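Local coordinates for conserved hypothetical protein (PDB 2FNA) that binds ADP and magnesium as an archaeal AAA+ ATPase and probably hydrolyses ATP, though its biological role is not known, at residues F66-N70 and N280-G284; E179-D185 and T333-W337. One frame throughout, in Å; residues are numbered along the deposited sequence.

Interaction 1: F66-N70 and N280-G284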
loop_
_atom_site.group_PDB
_atom_site.type_symbol
_atom_site.label_atom_id
_atom_site.label_comp_id
_atom_site.label_asym_id
_atom_site.label_seq_id
_atom_site.Cartn_x
_atom_site.Cartn_y
_atom_site.Cartn_z
ATOM N N PHE A 66 0.993 7.826 8.170
ATOM C CA PHE A 66 0.421 7.461 9.445
ATOM C C PHE A 66 0.827 6.068 9.895
ATOM O O PHE A 66 0.359 5.621 10.928
ATOM C CB PHE A 66 -1.109 7.566 9.373
ATOM C CG PHE A 66 -1.591 8.948 9.089
ATOM C CD1 PHE A 66 -1.402 9.952 10.024
ATOM C CD2 PHE A 66 -2.204 9.272 7.881
ATOM C CE1 PHE A 66 -1.818 11.263 9.778
ATOM C CE2 PHE A 66 -2.643 10.574 7.641
ATOM C CZ PHE A 66 -2.434 11.581 8.613
ATOM N N GLU A 67 1.688 5.385 9.135
ATOM C CA GLU A 67 1.966 3.971 9.395
ATOM C C GLU A 67 2.604 3.719 10.760
ATOM O O GLU A 67 2.397 2.653 11.344
ATOM C CB GLU A 67 2.807 3.335 8.275
ATOM C CG GLU A 67 4.260 3.804 8.252
ATOM C CD GLU A 67 4.976 3.470 6.929
ATOM O OE1 GLU A 67 4.611 2.451 6.288
ATOM O OE2 GLU A 67 5.912 4.241 6.569
ATOM N N GLU A 68 3.345 4.699 11.272
ATOM C CA GLU A 68 4.009 4.566 12.592
ATOM C C GLU A 68 3.124 4.890 13.789
ATOM O O GLU A 68 3.534 4.680 14.927
ATOM C CB GLU A 68 5.263 5.431 12.642
ATOM C CG GLU A 68 6.313 4.996 11.646
ATOM C CD GLU A 68 7.530 5.911 11.617
ATOM O OE1 GLU A 68 7.656 6.777 12.509
ATOM O OE2 GLU A 68 8.358 5.762 10.693
ATOM N N ARG A 69 1.902 5.357 13.535
ATOM C CA ARG A 69 0.920 5.628 14.588
ATOM C C ARG A 69 -0.082 4.513 14.749
ATOM O O ARG A 69 -0.356 3.772 13.813
ATOM C CB ARG A 69 0.123 6.875 14.253
ATOM C CG ARG A 69 0.942 8.110 14.033
ATOM C CD ARG A 69 0.033 9.244 13.653
ATOM N NE ARG A 69 0.794 10.300 12.997
ATOM C CZ ARG A 69 0.320 11.506 12.721
ATOM N NH1 ARG A 69 -0.917 11.823 13.056
ATOM N NH2 ARG A 69 1.090 12.397 12.107
ATOM N N ASN A 70 -0.667 4.445 15.935
ATOM C CA ASN A 70 -1.716 3.479 16.250
ATOM C C ASN A 70 -3.113 4.089 16.119
ATOM O O ASN A 70 -4.131 3.376 16.136
ATOM C CB ASN A 70 -1.530 3.000 17.700
ATOM C CG ASN A 70 -2.178 1.650 17.960
ATOM O OD1 ASN A 70 -2.182 0.773 17.100
ATOM N ND2 ASN A 70 -2.724 1.479 19.165
ATOM N N ASN A 280 6.434 -1.258 13.408
ATOM C CA ASN A 280 5.118 -0.666 13.154
ATOM C C ASN A 280 3.975 -1.656 13.390
ATOM O O ASN A 280 2.968 -1.303 14.005
ATOM C CB ASN A 280 4.978 -0.133 11.739
ATOM C CG ASN A 280 5.886 1.012 11.452
ATOM O OD1 ASN A 280 6.400 1.647 12.354
ATOM N ND2 ASN A 280 6.067 1.303 10.181
ATOM N N PHE A 281 4.131 -2.882 12.897
ATOM C CA PHE A 281 3.178 -3.943 13.197
ATOM C C PHE A 281 3.013 -4.207 14.690
ATOM O O PHE A 281 1.913 -4.458 15.140
ATOM C CB PHE A 281 3.552 -5.250 12.473
ATOM C CG PHE A 281 2.669 -6.428 12.843
ATOM C CD1 PHE A 281 1.423 -6.601 12.247
ATOM C CD2 PHE A 281 3.074 -7.341 13.811
ATOM C CE1 PHE A 281 0.600 -7.677 12.609
ATOM C CE2 PHE A 281 2.267 -8.394 14.171
ATOM C CZ PHE A 281 1.032 -8.575 13.578
ATOM N N LEU A 282 4.097 -4.169 15.451
ATOM C CA LEU A 282 4.061 -4.540 16.872
ATOM C C LEU A 282 3.573 -3.394 17.781
ATOM O O LEU A 282 3.398 -3.580 18.991
ATOM C CB LEU A 282 5.454 -4.989 17.345
ATOM C CG LEU A 282 6.021 -6.273 16.750
ATOM C CD1 LEU A 282 7.458 -6.457 17.176
ATOM C CD2 LEU A 282 5.169 -7.473 17.121
ATOM N N HIS A 283 3.408 -2.219 17.188
ATOM C CA HIS A 283 2.878 -1.055 17.855
ATOM C C HIS A 283 1.442 -1.384 18.242
ATOM O O HIS A 283 0.631 -1.787 17.394
ATOM C CB HIS A 283 2.936 0.146 16.908
ATOM C CG HIS A 283 2.695 1.467 17.572
ATOM N ND1 HIS A 283 2.506 2.631 16.860
ATOM C CD2 HIS A 283 2.619 1.811 18.880
ATOM C CE1 HIS A 283 2.341 3.638 17.702
ATOM N NE2 HIS A 283 2.390 3.166 18.931
ATOM N N GLY A 284 1.147 -1.258 19.532
ATOM C CA GLY A 284 -0.156 -1.655 20.069
ATOM C C GLY A 284 -0.317 -3.138 20.405
ATOM O O GLY A 284 -1.389 -3.549 20.850
HETATM O O HOH W 1 4.769 -0.065 8.042
HETATM O O HOH W 2 2.074 1.446 14.041
HETATM O O HOH W 3 7.614 3.478 9.174
HETATM O O HOH W 4 5.639 2.504 15.488
#
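N280 ND2 is gripped by two waters that tie it to acidic side chains of 66-70. The amide gives one N-H to water 1, which donates to E67 OE1 at 3.1 Å. Its other N-H goes to water 3, 2.9 Å from N280 ND2, and that water donates to E68 OE2. That carboxylate also forms a salt bridge with K276, on the same helix as N280. The aliphatic parts of both glutamates lie against the amide: E68 CG comes to 3.4 Å from N280 OD1, and E67 CG to 3.6 Å from ND2. The E67 carboxylate is turned 32° from the amide plane.

N280 CG lies beside its own backbone N (chi1 -65°), which carries the amide across to both glutamates. Water 2 lies within hydrogen-bonding distance of E67 O and N280 O, and sits in the ring plane at the edge of H283, 3.1 Å from ND1. E68 O lies near the same edge. Over one face of that ring, N70 CB makes a CH-pi contact, 4.1 Å from the centroid. With CG of H283 opposite the backbone N (chi1 -167°), the ring swings over toward the loop and lies under N70 CB.

Behind the contact, a type I turn from F66 to R69 shapes the loop, and R69 pairs with D76. This is a water-mediated surface contact. It joins the loop after strand 58-62 of the P-loop ATPase core to the C-terminal end of helix 259-282.

Interaction 2: E179-D185 and T333-W337; sequences EMGLLYD and TKHSW
H335 ND1 donates to E179 OE2 at 3.0 Å, in a His-carboxylate hydrogen bond that joins the ATPase domain to the winged helix-turn-helix domain. The acceptor lies close to the imidazole plane, but the N-H meets OE2 from above the carboxylate, 67° out of its plane. The two planes stand 80° apart. Water 5 also donates to OE2 and accepts from W337 NE1. Q147 holds the other oxygen, OE1. L182 CD2 packs 3.6 Å from H335 CE1.

Farther along helix 180-186, K334 NZ forms a salt bridge with D185 OD2 at 2.7 Å, and OD2 accepts through its syn lone pair. The lysine chain is bent at chi2 (-99°) and chi3, which brings its amine to the aspartate. A methionine in place of K334 would probably leave the D185 carboxylate without its positive mate across the contact and set it free to turn.

The backbones come close here. L182 N makes a weak 3.4 Å bond to K334 O. G181 faces K334, where a CB would be tight against K334 CA. E179 is the N-cap of helix 180-186. A Schellman motif ends helix 322-334, with S336 at positive phi as its C-prime residue. This turn puts S336 OG 3.5 Å from the N of selenomethionine M180. Water 7 accepts weakly from G181 N and donates to T333 O at 3.0 Å.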
loop_
_atom_site.group_PDB
_atom_site.type_symbol
_atom_site.label_atom_id
_atom_site.label_comp_id
_atom_site.label_asym_id
_atom_site.label_seq_id
_atom_site.Cartn_x
_atom_site.Cartn_y
_atom_site.Cartn_z
ATOM N N GLU A 179 -1.681 -4.447 2.740
ATOM C CA GLU A 179 -2.138 -5.418 3.725
ATOM C C GLU A 179 -3.554 -5.786 3.260
ATOM O O GLU A 179 -4.538 -5.158 3.650
ATOM C CB GLU A 179 -2.176 -4.786 5.132
ATOM C CG GLU A 179 -0.804 -4.362 5.696
ATOM C CD GLU A 179 -0.903 -3.351 6.861
ATOM O OE1 GLU A 179 -1.637 -2.325 6.745
ATOM O OE2 GLU A 179 -0.205 -3.552 7.888
HETATM N N MSE A 180 -3.645 -6.792 2.407
HETATM C CA MSE A 180 -4.889 -7.065 1.676
HETATM C C MSE A 180 -6.078 -7.331 2.588
HETATM O O MSE A 180 -7.121 -6.746 2.415
HETATM C CB MSE A 180 -4.709 -8.258 0.757
HETATM C CG MSE A 180 -5.820 -8.409 -0.295
HETATM SE SE MSE A 180 -5.502 -10.079 -1.284
HETATM C CE MSE A 180 -4.529 -11.229 0.017
ATOM N N GLY A 181 -5.908 -8.228 3.544
ATOM C CA GLY A 181 -6.988 -8.600 4.436
ATOM C C GLY A 181 -7.473 -7.404 5.230
ATOM O O GLY A 181 -8.666 -7.268 5.444
ATOM N N LEU A 182 -6.552 -6.547 5.682
ATOM C CA LEU A 182 -6.919 -5.395 6.491
ATOM C C LEU A 182 -7.704 -4.392 5.666
ATOM O O LEU A 182 -8.634 -3.782 6.176
ATOM C CB LEU A 182 -5.689 -4.738 7.160
ATOM C CG LEU A 182 -6.022 -3.672 8.223
ATOM C CD1 LEU A 182 -6.680 -4.331 9.442
ATOM C CD2 LEU A 182 -4.786 -2.868 8.663
ATOM N N LEU A 183 -7.339 -4.244 4.391
ATOM C CA LEU A 183 -8.100 -3.383 3.446
ATOM C C LEU A 183 -9.544 -3.849 3.250
ATOM O O LEU A 183 -10.490 -3.057 3.348
ATOM C CB LEU A 183 -7.412 -3.310 2.100
ATOM C CG LEU A 183 -8.119 -2.415 1.029
ATOM C CD1 LEU A 183 -8.345 -0.994 1.562
ATOM C CD2 LEU A 183 -7.370 -2.349 -0.285
ATOM N N TYR A 184 -9.725 -5.148 3.002
ATOM C CA TYR A 184 -11.080 -5.706 2.928
ATOM C C TYR A 184 -11.883 -5.539 4.236
ATOM O O TYR A 184 -13.073 -5.213 4.202
ATOM C CB TYR A 184 -11.039 -7.163 2.433
ATOM C CG TYR A 184 -10.840 -7.269 0.923
ATOM C CD1 TYR A 184 -9.576 -7.203 0.344
ATOM C CD2 TYR A 184 -11.929 -7.443 0.074
ATOM C CE1 TYR A 184 -9.407 -7.297 -1.051
ATOM C CE2 TYR A 184 -11.765 -7.535 -1.296
ATOM C CZ TYR A 184 -10.505 -7.456 -1.853
ATOM O OH TYR A 184 -10.377 -7.601 -3.219
ATOM N N ASP A 185 -11.239 -5.788 5.380
ATOM C CA ASP A 185 -11.837 -5.585 6.686
ATOM C C ASP A 185 -12.246 -4.124 6.862
ATOM O O ASP A 185 -13.331 -3.832 7.364
ATOM C CB ASP A 185 -10.853 -5.930 7.797
ATOM C CG ASP A 185 -10.627 -7.400 7.910
ATOM O OD1 ASP A 185 -11.243 -8.130 7.125
ATOM O OD2 ASP A 185 -9.827 -7.823 8.768
ATOM N N THR A 333 -1.258 -12.848 8.970
ATOM C CA THR A 333 -1.821 -13.057 7.626
ATOM C C THR A 333 -2.576 -11.820 7.118
ATOM O O THR A 333 -2.455 -11.450 5.935
ATOM C CB THR A 333 -2.747 -14.271 7.595
ATOM O OG1 THR A 333 -2.032 -15.423 8.043
ATOM C CG2 THR A 333 -3.241 -14.541 6.215
ATOM N N LYS A 334 -3.355 -11.186 7.998
ATOM C CA LYS A 334 -4.139 -9.995 7.612
ATOM C C LYS A 334 -3.236 -8.837 7.228
ATOM O O LYS A 334 -3.607 -8.017 6.408
ATOM C CB LYS A 334 -5.033 -9.514 8.761
ATOM C CG LYS A 334 -6.137 -10.468 9.155
ATOM C CD LYS A 334 -7.476 -10.092 8.539
ATOM C CE LYS A 334 -8.605 -10.456 9.483
ATOM N NZ LYS A 334 -9.883 -10.489 8.735
ATOM N N HIS A 335 -2.082 -8.745 7.888
ATOM C CA HIS A 335 -1.137 -7.674 7.687
ATOM C C HIS A 335 -0.042 -8.085 6.655
ATOM O O HIS A 335 0.859 -7.304 6.345
ATOM C CB HIS A 335 -0.555 -7.194 9.029
ATOM C CG HIS A 335 -1.550 -6.482 9.899
ATOM N ND1 HIS A 335 -1.621 -5.103 9.976
ATOM C CD2 HIS A 335 -2.529 -6.955 10.709
ATOM C CE1 HIS A 335 -2.592 -4.762 10.803
ATOM N NE2 HIS A 335 -3.161 -5.864 11.254
ATOM N N SER A 336 -0.210 -9.264 6.055
ATOM C CA SER A 336 0.585 -9.720 4.898
ATOM C C SER A 336 2.054 -10.027 5.245
ATOM O O SER A 336 2.945 -9.947 4.387
ATOM C CB SER A 336 0.456 -8.732 3.751
ATOM O OG SER A 336 -0.839 -8.819 3.185
ATOM N N TRP A 337 2.291 -10.476 6.479
ATOM C CA TRP A 337 3.642 -10.884 6.893
ATOM C C TRP A 337 3.908 -12.297 6.451
ATOM O O TRP A 337 5.029 -12.624 6.002
ATOM C CB TRP A 337 3.835 -10.730 8.406
ATOM C CG TRP A 337 4.000 -9.336 8.719
ATOM C CD1 TRP A 337 3.038 -8.461 9.127
ATOM C CD2 TRP A 337 5.193 -8.581 8.557
ATOM N NE1 TRP A 337 3.576 -7.214 9.276
ATOM C CE2 TRP A 337 4.897 -7.255 8.916
ATOM C CE3 TRP A 337 6.494 -8.901 8.161
ATOM C CZ2 TRP A 337 5.855 -6.249 8.885
ATOM C CZ3 TRP A 337 7.435 -7.910 8.125
ATOM C CH2 TRP A 337 7.124 -6.600 8.481
HETATM O O HOH W 5 2.043 -4.649 9.147
HETATM O O HOH W 6 -1.128 -7.640 0.357
HETATM O O HOH W 7 -4.388 -10.872 3.744
#

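How the interactions relate
Both interactions are surface contacts between the ATPase core and the C-terminal part of the chain, but each joins different elements. Interaction 1 sets a loop against the end of helix 259-282. Interaction 2 sets the start of helix 180-186 against the end of helix 322-334. Water carries most of the polar chemistry in the first; direct charged and His-carboxylate bonds carry it in the second. The E67 side chain is about 8 Å from the bound magnesium ion, against about 11 Å for E179. The two sites meet at buried F281, whose CE1 packs 3.7 Å from H335 CG. Its ring meets those of H335 and W337 edge-to-face.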